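Kiaa0380 (Homo sapiens, PDB 1HTJ) probably links heterotrimeric G protein signalling to Rho GTPases, acting through an RGS-like domain carried by a Rho guanine nucleotide exchange factor. Local coordinates at residues I29-L34 with Y151-L156; K36-P41 with C65-Q70; Y50-A55 with A175-I180; E101-E106 with L121-E126; L157-D162 with R167-K172. The protein carries 3 engineered substitutions. One frame throughout, in Å; residues are numbered along the deposited sequence.

Contact 1 of 5, residues I29-L34 with Y151-L156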
# COMPACT_ATOMS: atom_id res chain seq x y z
N ILE A 29 -13.77 -10.85 7.52
CA ILE A 29 -13.22 -11.69 6.47
C ILE A 29 -12.19 -10.92 5.64
O ILE A 29 -11.09 -11.40 5.40
CB ILE A 29 -14.33 -12.22 5.54
CG1 ILE A 29 -15.20 -13.22 6.30
CG2 ILE A 29 -13.73 -12.88 4.32
CD1 ILE A 29 -14.42 -14.35 6.98
N ILE A 30 -12.56 -9.71 5.23
CA ILE A 30 -11.69 -8.86 4.44
C ILE A 30 -10.38 -8.46 5.13
O ILE A 30 -9.31 -8.65 4.57
CB ILE A 30 -12.44 -7.60 3.99
CG1 ILE A 30 -13.63 -8.01 3.11
CG2 ILE A 30 -11.50 -6.67 3.23
CD1 ILE A 30 -14.49 -6.87 2.65
N PHE A 31 -10.47 -7.92 6.34
CA PHE A 31 -9.27 -7.48 7.07
C PHE A 31 -8.27 -8.60 7.35
O PHE A 31 -7.09 -8.36 7.59
CB PHE A 31 -9.66 -6.80 8.38
CG PHE A 31 -10.20 -5.42 8.19
CD1 PHE A 31 -11.48 -5.09 8.62
CD2 PHE A 31 -9.43 -4.44 7.57
CE1 PHE A 31 -11.98 -3.80 8.44
CE2 PHE A 31 -9.92 -3.16 7.38
CZ PHE A 31 -11.20 -2.84 7.81
N GLN A 32 -8.75 -9.83 7.31
CA GLN A 32 -7.92 -10.98 7.58
C GLN A 32 -7.04 -11.42 6.39
O GLN A 32 -5.92 -11.91 6.59
CB GLN A 32 -8.82 -12.14 8.02
CG GLN A 32 -8.10 -13.35 8.56
CD GLN A 32 -9.07 -14.37 9.14
OE1 GLN A 32 -8.66 -15.46 9.55
NE2 GLN A 32 -10.36 -14.02 9.19
N ASP A 33 -7.55 -11.22 5.17
CA ASP A 33 -6.86 -11.64 3.95
C ASP A 33 -6.43 -10.49 3.03
O ASP A 33 -7.26 -9.82 2.44
CB ASP A 33 -7.78 -12.58 3.17
CG ASP A 33 -7.10 -13.24 1.97
OD1 ASP A 33 -5.95 -12.88 1.63
OD2 ASP A 33 -7.74 -14.12 1.37
N LEU A 34 -5.12 -10.31 2.89
CA LEU A 34 -4.60 -9.25 2.04
C LEU A 34 -5.20 -9.31 0.63
O LEU A 34 -5.53 -8.28 0.04
CB LEU A 34 -3.08 -9.35 1.96
CG LEU A 34 -2.34 -8.29 1.14
CD1 LEU A 34 -2.76 -6.88 1.55
CD2 LEU A 34 -0.86 -8.47 1.35
N TYR A 151 -9.88 4.71 13.11
CA TYR A 151 -9.28 4.59 11.79
C TYR A 151 -10.24 4.57 10.62
O TYR A 151 -9.88 4.08 9.55
CB TYR A 151 -8.43 3.34 11.76
CG TYR A 151 -7.45 3.30 12.89
CD1 TYR A 151 -7.72 2.58 14.06
CD2 TYR A 151 -6.25 4.00 12.80
CE1 TYR A 151 -6.81 2.56 15.11
CE2 TYR A 151 -5.34 3.99 13.83
CZ TYR A 151 -5.62 3.27 14.99
OH TYR A 151 -4.70 3.28 16.01
N GLY A 152 -11.46 5.09 10.82
CA GLY A 152 -12.45 5.15 9.76
C GLY A 152 -13.46 4.02 9.67
O GLY A 152 -14.28 3.99 8.75
N GLU A 153 -13.45 3.08 10.62
CA GLU A 153 -14.38 1.97 10.53
C GLU A 153 -15.84 2.34 10.58
O GLU A 153 -16.69 1.54 10.19
CB GLU A 153 -14.05 0.90 11.58
CG GLU A 153 -12.75 0.19 11.25
CD GLU A 153 -12.77 -1.28 11.60
OE1 GLU A 153 -13.87 -1.86 11.64
OE2 GLU A 153 -11.69 -1.86 11.82
N ASN A 154 -16.16 3.54 11.03
CA ASN A 154 -17.56 3.94 11.05
C ASN A 154 -18.07 4.01 9.62
O ASN A 154 -19.15 3.51 9.32
CB ASN A 154 -17.72 5.31 11.71
CG ASN A 154 -17.91 5.19 13.20
OD1 ASN A 154 -17.75 4.11 13.77
ND2 ASN A 154 -18.24 6.30 13.84
N ASP A 155 -17.27 4.61 8.74
CA ASP A 155 -17.65 4.76 7.35
C ASP A 155 -17.91 3.42 6.69
O ASP A 155 -18.61 3.37 5.69
CB ASP A 155 -16.56 5.51 6.59
CG ASP A 155 -16.14 6.78 7.29
OD1 ASP A 155 -17.03 7.45 7.85
OD2 ASP A 155 -14.93 7.11 7.27
N LEU A 156 -17.35 2.35 7.23
CA LEU A 156 -17.55 1.02 6.66
C LEU A 156 -19.00 0.59 6.81
O LEU A 156 -19.49 -0.23 6.04
CB LEU A 156 -16.64 -0.01 7.34
CG LEU A 156 -15.14 0.05 7.08
CD1 LEU A 156 -14.50 -1.23 7.59
CD2 LEU A 156 -14.86 0.21 5.61
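Phe31 on helix 27-32 faces Glu153 in the loop that leads from helix 118-144 to helix 163-182, and the two backbones stay well apart, 11.3 Å between Phe31 CA and Glu153 CA. Side chains alone bridge that gap. With its CG anti to the carbonyl carbon (chi1 -75°), Phe31 starts toward the loop, and Leu156 reaches back from the opposite direction. The methyl carbon Leu156 CD1 lies near the plane of the ring, at its edge, 3.7 Å from Phe31 CZ and as close to CE1. Glu153 starts across that direction, and its chain, bent at chi2, brings the carboxylate in against the ring, with OE2 3.9 Å from Phe31 CE1. This oxygen meets the ring obliquely, ring and carboxylate planes 27° apart, and the touch is one of packing. The polar end of Glu153 belongs to helix 118-144: its OE2 accepts a hydrogen bond from Tyr139 OH and forms a salt bridge with Arg143. Tyr139 also meets the Phe31 ring edge-to-face, while Val46 of helix 41-54 and Leu37 of helix 34-39 touch Phe31 too. The buried ring is thus fitted among three helices and the loop. A carboxylate so near an aromatic ring is probably tolerated because Arg143 and Tyr139 hold its charged end, so that across the two segments the contact is probably held by dispersion.

Contact 2 of 5, residues K36-P41 with C65-Q70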
# COMPACT_ATOMS: atom_id res chain seq x y z
N LYS A 36 -8.06 -10.18 -0.25
CA LYS A 36 -9.40 -9.62 -0.25
C LYS A 36 -9.29 -8.11 -0.08
O LYS A 36 -9.95 -7.34 -0.77
CB LYS A 36 -10.22 -10.21 0.90
CG LYS A 36 -10.39 -11.72 0.86
CD LYS A 36 -11.37 -12.18 1.95
CE LYS A 36 -11.63 -13.68 1.88
NZ LYS A 36 -10.42 -14.47 2.24
N LEU A 37 -8.43 -7.72 0.86
CA LEU A 37 -8.18 -6.32 1.19
C LEU A 37 -7.72 -5.52 -0.03
O LEU A 37 -8.13 -4.37 -0.20
CB LEU A 37 -7.15 -6.27 2.32
CG LEU A 37 -7.10 -5.07 3.26
CD1 LEU A 37 -8.48 -4.77 3.85
CD2 LEU A 37 -6.10 -5.38 4.37
N LYS A 38 -6.87 -6.12 -0.86
CA LYS A 38 -6.36 -5.44 -2.07
C LYS A 38 -7.50 -5.00 -2.96
O LYS A 38 -7.43 -3.95 -3.61
CB LYS A 38 -5.47 -6.37 -2.91
CG LYS A 38 -4.32 -7.03 -2.18
CD LYS A 38 -3.41 -7.77 -3.15
CE LYS A 38 -4.18 -8.75 -4.02
NZ LYS A 38 -3.27 -9.45 -4.97
N SER A 39 -8.55 -5.81 -2.97
CA SER A 39 -9.73 -5.57 -3.79
C SER A 39 -10.78 -4.68 -3.14
O SER A 39 -11.75 -4.29 -3.80
CB SER A 39 -10.37 -6.91 -4.15
OG SER A 39 -9.39 -7.80 -4.65
N ARG A 40 -10.63 -4.39 -1.84
CA ARG A 40 -11.61 -3.57 -1.14
C ARG A 40 -10.96 -2.26 -0.69
O ARG A 40 -10.34 -2.20 0.38
CB ARG A 40 -12.16 -4.33 0.06
CG ARG A 40 -12.35 -5.82 -0.21
CD ARG A 40 -13.01 -6.05 -1.57
NE ARG A 40 -14.20 -5.23 -1.71
CZ ARG A 40 -15.26 -5.35 -0.92
NH1 ARG A 40 -15.27 -6.27 0.04
NH2 ARG A 40 -16.31 -4.54 -1.06
N PRO A 41 -11.10 -1.20 -1.50
CA PRO A 41 -10.55 0.14 -1.27
C PRO A 41 -10.85 0.78 0.08
O PRO A 41 -9.96 1.35 0.70
CB PRO A 41 -11.12 0.94 -2.44
CG PRO A 41 -11.31 -0.09 -3.51
CD PRO A 41 -11.91 -1.23 -2.73
N CYS A 65 2.54 -1.01 -4.61
CA CYS A 65 3.13 -0.41 -5.79
C CYS A 65 3.58 -1.51 -6.75
O CYS A 65 3.38 -1.40 -7.95
CB CYS A 65 4.29 0.51 -5.41
SG CYS A 65 3.77 2.14 -4.76
N ALA A 66 4.17 -2.57 -6.21
CA ALA A 66 4.62 -3.71 -7.01
C ALA A 66 3.40 -4.33 -7.67
O ALA A 66 3.45 -4.80 -8.80
CB ALA A 66 5.33 -4.74 -6.15
N GLU A 67 2.29 -4.32 -6.94
CA GLU A 67 1.03 -4.85 -7.43
C GLU A 67 0.58 -4.01 -8.64
O GLU A 67 0.20 -4.57 -9.68
CB GLU A 67 -0.01 -4.79 -6.32
CG GLU A 67 -1.24 -5.65 -6.55
CD GLU A 67 -0.92 -7.14 -6.69
OE1 GLU A 67 0.18 -7.57 -6.27
OE2 GLU A 67 -1.79 -7.86 -7.21
N VAL A 68 0.65 -2.69 -8.53
CA VAL A 68 0.27 -1.83 -9.65
C VAL A 68 1.21 -2.04 -10.83
O VAL A 68 0.77 -2.08 -11.99
CB VAL A 68 0.34 -0.33 -9.29
CG1 VAL A 68 0.04 0.51 -10.52
CG2 VAL A 68 -0.65 -0.02 -8.17
N TYR A 69 2.50 -2.17 -10.54
CA TYR A 69 3.52 -2.37 -11.57
C TYR A 69 3.20 -3.56 -12.48
O TYR A 69 3.27 -3.45 -13.70
CB TYR A 69 4.88 -2.59 -10.93
CG TYR A 69 5.99 -2.84 -11.94
CD1 TYR A 69 6.70 -1.77 -12.50
CD2 TYR A 69 6.32 -4.14 -12.34
CE1 TYR A 69 7.71 -1.99 -13.42
CE2 TYR A 69 7.33 -4.37 -13.26
CZ TYR A 69 8.02 -3.29 -13.80
OH TYR A 69 9.03 -3.50 -14.70
N GLN A 70 2.88 -4.68 -11.86
CA GLN A 70 2.58 -5.91 -12.58
C GLN A 70 1.26 -5.86 -13.33
O GLN A 70 0.72 -6.91 -13.68
CB GLN A 70 2.55 -7.08 -11.61
CG GLN A 70 3.86 -7.30 -10.90
CD GLN A 70 3.75 -8.37 -9.85
OE1 GLN A 70 2.88 -8.31 -8.97
NE2 GLN A 70 4.62 -9.36 -9.91
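A surface salt bridge between two helices of the RGS-like domain, helix 34-39 and the last turns of helix 58-69, is the whole of this contact. Lys38 and Glu67 carry it from backbones 9.1 Å apart at their CA atoms. Lys38 NZ donates to Glu67 OE2 over 3.1 Å, and the two side chains cross at about a right angle. The ammonium group does not lie in the carboxylate plane: it meets OE2 from above, 67° out of that plane. A bend at chi2 (60°) turns the carboxylate of Glu67 out of line with the start of its chain, and Lys38 bends in turn at chi3. Both ends have further partners. Lys38 NZ also pairs with Glu35 OE1 on its own helix, while Glu67 OE1 accepts from Gln125 NE2 of helix 118-144. A glutamine in place of Glu67 would probably lose the charge that answers Lys38 across the helices, leaving the ammonium with Glu35 but without its mate on helix 58-69. With one carboxylate oxygen turned to a lysine and the other to a glutamine, Glu67 joins three helices through polar bonds, and the lysine's charge is shared between two acids, an arrangement likely to keep all three groups ionised.

Contact 3 of 5, residues Y50-A55 with A175-I180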
# COMPACT_ATOMS: atom_id res chain seq x y z
N TYR A 50 -4.33 3.05 9.94
CA TYR A 50 -3.67 2.47 11.09
C TYR A 50 -2.17 2.44 10.79
O TYR A 50 -1.36 2.91 11.59
CB TYR A 50 -4.18 1.04 11.36
CG TYR A 50 -3.24 0.25 12.26
CD1 TYR A 50 -3.06 0.59 13.60
CD2 TYR A 50 -2.45 -0.78 11.73
CE1 TYR A 50 -2.10 -0.07 14.39
CE2 TYR A 50 -1.49 -1.43 12.50
CZ TYR A 50 -1.31 -1.07 13.83
OH TYR A 50 -0.31 -1.69 14.57
N ILE A 51 -1.81 1.89 9.64
CA ILE A 51 -0.40 1.80 9.25
C ILE A 51 0.27 3.18 9.31
O ILE A 51 1.27 3.36 10.01
CB ILE A 51 -0.25 1.27 7.81
CG1 ILE A 51 -0.85 -0.13 7.68
CG2 ILE A 51 1.23 1.31 7.41
CD1 ILE A 51 -0.14 -1.21 8.45
N PHE A 52 -0.28 4.14 8.57
CA PHE A 52 0.30 5.48 8.52
C PHE A 52 0.46 6.11 9.90
O PHE A 52 1.42 6.84 10.14
CB PHE A 52 -0.54 6.39 7.63
CG PHE A 52 -0.29 6.19 6.15
CD1 PHE A 52 -0.53 7.23 5.25
CD2 PHE A 52 0.16 4.97 5.65
CE1 PHE A 52 -0.33 7.06 3.88
CE2 PHE A 52 0.37 4.79 4.27
CZ PHE A 52 0.13 5.83 3.39
N SER A 53 -0.49 5.82 10.80
CA SER A 53 -0.46 6.37 12.16
C SER A 53 0.48 5.69 13.13
O SER A 53 1.09 6.36 13.96
CB SER A 53 -1.85 6.31 12.80
OG SER A 53 -2.82 7.01 12.03
N GLN A 54 0.60 4.36 13.05
CA GLN A 54 1.39 3.62 14.05
C GLN A 54 2.52 2.72 13.61
O GLN A 54 3.36 2.38 14.43
CB GLN A 54 0.47 2.73 14.89
CG GLN A 54 -0.93 3.23 15.07
CD GLN A 54 -1.06 4.10 16.29
OE1 GLN A 54 -0.14 4.84 16.64
NE2 GLN A 54 -2.22 4.04 16.94
N ALA A 55 2.54 2.31 12.36
CA ALA A 55 3.57 1.38 11.93
C ALA A 55 4.45 1.85 10.79
O ALA A 55 4.39 3.01 10.36
CB ALA A 55 2.90 0.06 11.55
N ALA A 175 -8.75 10.84 1.95
CA ALA A 175 -8.68 12.22 2.44
C ALA A 175 -8.07 12.22 3.84
O ALA A 175 -7.26 13.09 4.17
CB ALA A 175 -10.07 12.84 2.47
N ALA A 176 -8.47 11.26 4.66
CA ALA A 176 -7.98 11.17 6.02
C ALA A 176 -6.48 10.79 6.04
O ALA A 176 -5.72 11.28 6.89
CB ALA A 176 -8.79 10.16 6.80
N LEU A 177 -6.05 9.96 5.08
CA LEU A 177 -4.65 9.55 5.01
C LEU A 177 -3.77 10.74 4.66
O LEU A 177 -2.64 10.87 5.16
CB LEU A 177 -4.47 8.42 3.99
CG LEU A 177 -4.89 7.04 4.51
CD1 LEU A 177 -5.28 6.14 3.35
CD2 LEU A 177 -3.77 6.42 5.33
N GLY A 178 -4.30 11.61 3.81
CA GLY A 178 -3.58 12.80 3.40
C GLY A 178 -3.41 13.69 4.62
O GLY A 178 -2.36 14.33 4.78
N ASP A 179 -4.43 13.76 5.46
CA ASP A 179 -4.33 14.57 6.67
C ASP A 179 -3.25 13.99 7.57
O ASP A 179 -2.48 14.73 8.16
CB ASP A 179 -5.66 14.63 7.41
CG ASP A 179 -6.65 15.57 6.75
OD1 ASP A 179 -6.18 16.51 6.08
OD2 ASP A 179 -7.87 15.38 6.90
N ILE A 180 -3.20 12.67 7.67
CA ILE A 180 -2.18 12.03 8.49
C ILE A 180 -0.80 12.40 7.95
O ILE A 180 0.10 12.77 8.72
CB ILE A 180 -2.36 10.47 8.51
CG1 ILE A 180 -3.69 10.11 9.20
CG2 ILE A 180 -1.20 9.81 9.23
CD1 ILE A 180 -3.98 8.61 9.27
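Phe52 and Leu177 meet where two helices of the all-helical RGS-like domain, 41-54 and 163-182, run side by side in nearly the same direction, their local axes 9° apart and 9.9 Å from each other at closest approach. The first segment begins with Tyr50 and Ile51 turned to helix 118-144. Phe52 comes next and is the first residue to point at the partner helix. Its CG stands anti to the carbonyl carbon (chi1 -79°); the two side chains cross at about a right angle, and one face of the ring takes Leu177. The methyl carbon Leu177 CD2 makes a CH-pi contact, 3.8 Å from the centroid of the Phe52 ring and 28° off the ring normal. The methyl is displaced toward the rim, so the shortest approach of Leu177 CD2 is to Phe52 CD1, at 3.3 Å. Met192 and Leu196 of helix 186-202 pack on the same phenylalanine, making this a place where three helices meet. One turn on from Leu177, Ile180 lays its CG2 branch 3.8 Å from Phe52 CB. Ser53 follows at the margin of the interface. Its hydroxyl is engaged with Arg49 O of its own helix, yet the oxygen still meets the other branch of the isoleucine, where Ser53 OG lies 3.4 Å from Ile180 CD1.

Contact 4 of 5, residues E101-E106 with L121-E126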
# COMPACT_ATOMS: atom_id res chain seq x y z
N GLU A 101 20.05 -10.01 -0.82
CA GLU A 101 21.08 -9.39 -1.66
C GLU A 101 21.06 -9.91 -3.10
O GLU A 101 21.35 -9.18 -4.04
CB GLU A 101 22.46 -9.64 -1.05
CG GLU A 101 22.66 -9.00 0.32
CD GLU A 101 22.89 -7.49 0.25
OE1 GLU A 101 23.94 -7.08 -0.30
OE2 GLU A 101 22.03 -6.73 0.74
N MSE A 102 20.72 -11.19 -3.26
CA MSE A 102 20.66 -11.81 -4.57
C MSE A 102 19.49 -11.21 -5.37
O MSE A 102 19.62 -10.91 -6.56
CB MSE A 102 20.46 -13.32 -4.41
CG MSE A 102 21.09 -14.19 -5.50
SE MSE A 102 23.04 -14.26 -5.45
CE MSE A 102 23.26 -14.98 -3.67
N LEU A 103 18.35 -11.03 -4.70
CA LEU A 103 17.16 -10.47 -5.32
C LEU A 103 17.33 -8.98 -5.61
O LEU A 103 16.98 -8.51 -6.69
CB LEU A 103 15.94 -10.69 -4.41
CG LEU A 103 14.57 -10.26 -4.96
CD1 LEU A 103 14.32 -10.89 -6.32
CD2 LEU A 103 13.48 -10.65 -3.97
N GLN A 104 17.88 -8.26 -4.63
CA GLN A 104 18.13 -6.83 -4.75
C GLN A 104 18.92 -6.50 -6.01
O GLN A 104 18.68 -5.48 -6.66
CB GLN A 104 18.91 -6.34 -3.53
CG GLN A 104 19.32 -4.88 -3.61
CD GLN A 104 18.46 -4.00 -2.74
OE1 GLN A 104 17.29 -4.32 -2.49
NE2 GLN A 104 19.02 -2.89 -2.27
N ALA A 105 19.88 -7.36 -6.33
CA ALA A 105 20.72 -7.17 -7.51
C ALA A 105 19.95 -7.34 -8.81
O ALA A 105 20.11 -6.53 -9.73
CB ALA A 105 21.89 -8.15 -7.47
N GLU A 106 19.14 -8.39 -8.90
CA GLU A 106 18.34 -8.65 -10.10
C GLU A 106 17.37 -7.50 -10.33
O GLU A 106 17.26 -6.98 -11.45
CB GLU A 106 17.55 -9.94 -9.92
CG GLU A 106 18.08 -11.16 -10.66
CD GLU A 106 17.61 -11.23 -12.10
OE1 GLU A 106 18.06 -10.41 -12.92
OE2 GLU A 106 16.78 -12.11 -12.42
N LEU A 121 9.87 -8.55 -8.87
CA LEU A 121 9.06 -7.75 -7.96
C LEU A 121 8.08 -8.65 -7.22
O LEU A 121 7.81 -8.44 -6.04
CB LEU A 121 8.32 -6.63 -8.71
CG LEU A 121 9.25 -5.43 -8.98
CD1 LEU A 121 8.51 -4.31 -9.67
CD2 LEU A 121 9.83 -4.95 -7.67
N CYS A 122 7.58 -9.67 -7.92
CA CYS A 122 6.67 -10.64 -7.32
C CYS A 122 7.46 -11.36 -6.23
O CYS A 122 6.96 -11.64 -5.14
CB CYS A 122 6.19 -11.63 -8.38
SG CYS A 122 4.63 -12.45 -7.99
N GLU A 123 8.72 -11.67 -6.53
CA GLU A 123 9.57 -12.33 -5.55
C GLU A 123 9.77 -11.40 -4.36
O GLU A 123 9.82 -11.84 -3.22
CB GLU A 123 10.94 -12.66 -6.16
CG GLU A 123 10.98 -13.92 -7.03
CD GLU A 123 12.36 -14.15 -7.66
OE1 GLU A 123 13.35 -14.25 -6.90
OE2 GLU A 123 12.44 -14.22 -8.91
N ALA A 124 9.88 -10.10 -4.64
CA ALA A 124 10.08 -9.10 -3.60
C ALA A 124 8.84 -9.00 -2.73
O ALA A 124 8.93 -8.93 -1.51
CB ALA A 124 10.42 -7.73 -4.21
N GLN A 125 7.68 -8.99 -3.36
CA GLN A 125 6.44 -8.92 -2.61
C GLN A 125 6.43 -10.01 -1.54
O GLN A 125 6.08 -9.75 -0.38
CB GLN A 125 5.23 -9.07 -3.53
CG GLN A 125 4.94 -7.85 -4.36
CD GLN A 125 3.67 -7.98 -5.17
OE1 GLN A 125 3.55 -8.86 -6.02
NE2 GLN A 125 2.71 -7.10 -4.92
N GLU A 126 6.82 -11.23 -1.92
CA GLU A 126 6.85 -12.35 -0.98
C GLU A 126 7.69 -12.02 0.25
O GLU A 126 7.34 -12.40 1.36
CB GLU A 126 7.42 -13.61 -1.63
CG GLU A 126 6.72 -14.06 -2.90
CD GLU A 126 5.21 -14.17 -2.73
OE1 GLU A 126 4.75 -14.92 -1.83
OE2 GLU A 126 4.49 -13.51 -3.50
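Leu103 of helix 101-112 packs against one turn of helix 118-144, a helix-to-helix contact at one extremity of the folded RGS-like domain, where these two successive helices fold back on each other; Leu103 CA and Ala124 CA are 7.4 Å apart. From CB, which points at the partner helix, the chain continues to a CG anti to the backbone N (chi1 -176°). Beyond it the two methyls sit side by side on the helix, CD1 toward the Glu123 side chain and CD2 over the backbone of Ala124. Leu103 CD1 lies 3.8 Å from Glu123 CB and 3.5 Å from Glu123 OE1, the extended glutamate chain passing the methyl at a slant. Leu103 CD2 is set down 3.8 Å from Ala124 CA. An alanine here would lack CG and both methyls and is likely to open a gap over Ala124, with the Glu123 chain freer to swing. Nearby, Val120 touches Leu103 as well, and Ile107, one turn on, packs on Ala124 and Leu121, continuing the apolar seam. The small side chain of Ala124 probably permits the close seating: Leu103 CD2 stands 4.2 Å from Ala124 CB and 3.7 Å from the backbone atom Ala124 N.

Contact 5 of 5, residues L157-D162 with R167-K172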
# COMPACT_ATOMS: atom_id res chain seq x y z
N LEU A 157 -19.68 1.16 7.81
CA LEU A 157 -21.08 0.84 8.05
C LEU A 157 -21.90 1.32 6.87
O LEU A 157 -22.90 0.72 6.51
CB LEU A 157 -21.56 1.53 9.32
CG LEU A 157 -20.82 1.18 10.62
CD1 LEU A 157 -21.34 2.05 11.75
CD2 LEU A 157 -20.99 -0.31 10.95
N ASP A 158 -21.45 2.41 6.25
CA ASP A 158 -22.12 3.00 5.11
C ASP A 158 -22.11 2.16 3.84
O ASP A 158 -22.93 2.37 2.94
CB ASP A 158 -21.53 4.37 4.82
CG ASP A 158 -22.19 5.47 5.61
OD1 ASP A 158 -22.43 5.25 6.82
OD2 ASP A 158 -22.48 6.54 5.03
N LEU A 159 -21.20 1.20 3.74
CA LEU A 159 -21.14 0.37 2.55
C LEU A 159 -22.42 -0.43 2.35
O LEU A 159 -22.92 -1.06 3.28
CB LEU A 159 -19.95 -0.59 2.63
CG LEU A 159 -18.56 0.03 2.63
CD1 LEU A 159 -17.54 -1.08 2.72
CD2 LEU A 159 -18.34 0.86 1.38
N ASP A 160 -22.95 -0.40 1.13
CA ASP A 160 -24.17 -1.12 0.81
C ASP A 160 -24.04 -1.87 -0.53
O ASP A 160 -24.89 -1.71 -1.40
CB ASP A 160 -25.35 -0.15 0.74
CG ASP A 160 -25.12 0.98 -0.25
OD1 ASP A 160 -24.62 0.71 -1.37
OD2 ASP A 160 -25.45 2.14 0.09
N GLY A 161 -22.98 -2.66 -0.68
CA GLY A 161 -22.78 -3.42 -1.91
C GLY A 161 -22.64 -2.60 -3.18
O GLY A 161 -22.05 -3.06 -4.16
N ASP A 162 -23.19 -1.39 -3.18
CA ASP A 162 -23.15 -0.47 -4.32
C ASP A 162 -21.74 0.12 -4.52
O ASP A 162 -21.24 0.86 -3.67
CB ASP A 162 -24.17 0.65 -4.08
CG ASP A 162 -24.23 1.65 -5.21
OD1 ASP A 162 -24.95 2.66 -5.05
OD2 ASP A 162 -23.58 1.43 -6.26
N ARG A 167 -16.73 3.63 -3.39
CA ARG A 167 -15.79 4.62 -3.87
C ARG A 167 -15.84 5.82 -2.94
O ARG A 167 -14.82 6.42 -2.63
CB ARG A 167 -16.13 5.05 -5.31
CG ARG A 167 -15.60 6.42 -5.67
CD ARG A 167 -15.06 6.49 -7.09
NE ARG A 167 -14.75 7.88 -7.45
CZ ARG A 167 -13.86 8.24 -8.37
NH1 ARG A 167 -13.18 7.31 -9.03
NH2 ARG A 167 -13.63 9.53 -8.60
N GLN A 168 -17.05 6.14 -2.49
CA GLN A 168 -17.23 7.27 -1.60
C GLN A 168 -16.61 7.05 -0.22
O GLN A 168 -16.04 7.96 0.35
CB GLN A 168 -18.72 7.58 -1.47
CG GLN A 168 -19.31 8.20 -2.72
CD GLN A 168 -20.81 8.42 -2.62
OE1 GLN A 168 -21.57 7.47 -2.42
NE2 GLN A 168 -21.23 9.68 -2.74
N VAL A 169 -16.74 5.84 0.30
CA VAL A 169 -16.16 5.53 1.60
C VAL A 169 -14.64 5.49 1.49
O VAL A 169 -13.93 6.02 2.34
CB VAL A 169 -16.66 4.16 2.14
CG1 VAL A 169 -15.92 3.81 3.43
CG2 VAL A 169 -18.17 4.22 2.39
N ALA A 170 -14.15 4.87 0.41
CA ALA A 170 -12.71 4.76 0.19
C ALA A 170 -12.11 6.15 0.07
O ALA A 170 -11.03 6.42 0.60
CB ALA A 170 -12.43 3.98 -1.06
N GLU A 171 -12.81 7.02 -0.63
CA GLU A 171 -12.36 8.38 -0.85
C GLU A 171 -12.18 9.11 0.48
O GLU A 171 -11.20 9.82 0.68
CB GLU A 171 -13.40 9.11 -1.70
CG GLU A 171 -12.82 10.15 -2.65
CD GLU A 171 -13.91 11.02 -3.24
OE1 GLU A 171 -14.90 10.46 -3.78
OE2 GLU A 171 -13.76 12.27 -3.18
N LYS A 172 -13.13 8.92 1.39
CA LYS A 172 -13.08 9.55 2.70
C LYS A 172 -11.83 9.12 3.47
O LYS A 172 -11.25 9.90 4.24
CB LYS A 172 -14.34 9.19 3.51
CG LYS A 172 -14.41 9.85 4.87
CD LYS A 172 -15.73 9.55 5.59
CE LYS A 172 -15.76 10.22 6.98
NZ LYS A 172 -16.96 9.86 7.81
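Leu159 and Val169 meet at a slant, the leucine reaching from the loop that precedes helix 163-182 and the valine from that helix. Val169 starts toward the loop. Leu159 leaves its backbone across that direction, but with CG anti to the carbonyl carbon (chi1 -65°) and an extended chi2, its end turns in to the helix. The contact is then made by single branches: Leu159 CD2 lies 3.5 Å from Val169 CG2 and 3.8 Å from Val169 CB. CG2 is the branch of the valine set anti to its own carbonyl carbon, and it serves a second neighbour as well, with Asp158 CB 4.1 Å from Val169 CG2. Asp158 thus contributes its aliphatic carbon to the packing. Both residues of the apolar pair also touch helix 41-54, Leu159 on His43 and Val169 on Ala42. The loop is tied down by polar bonds too, since Arg165 donates to Asp158 O and forms a salt bridge with Asp160. Five residues separate the segments, so the chain turns back on itself within a short distance, and the loop packs its leucine on a helix it is about to enter. That entry, at the periphery of the RGS-like domain, is a side-chain N-cap: Asp162 stands right before helix 163-182, and its OD2 accepts from Leu164 N.

How the contacts relate
All five contacts lie within the single RGS-like domain and join parts of one helical bundle. Contacts 1 and 5 are neighbours, centres 11 Å apart, where the backbone at Asp155 packs on Val169; contact 5 follows contact 1 in the chain. Contact 3 shares helix 163-182 with contact 5, and its segments alternate with those of contact 1. Contact 2 touches contacts 1, 4 and 5; helix 58-69 packs on helix 118-144, Tyr69 on Leu121, tying it to contact 4, on the opposite side of the chain's centre from contacts 1, 3 and 5. Contacts 4 and 5 are furthest apart, about 35 Å between centres, so the set spans the domain, with local pairings (contacts 2, 4 and 5) and long-range ones (contacts 1 and 3).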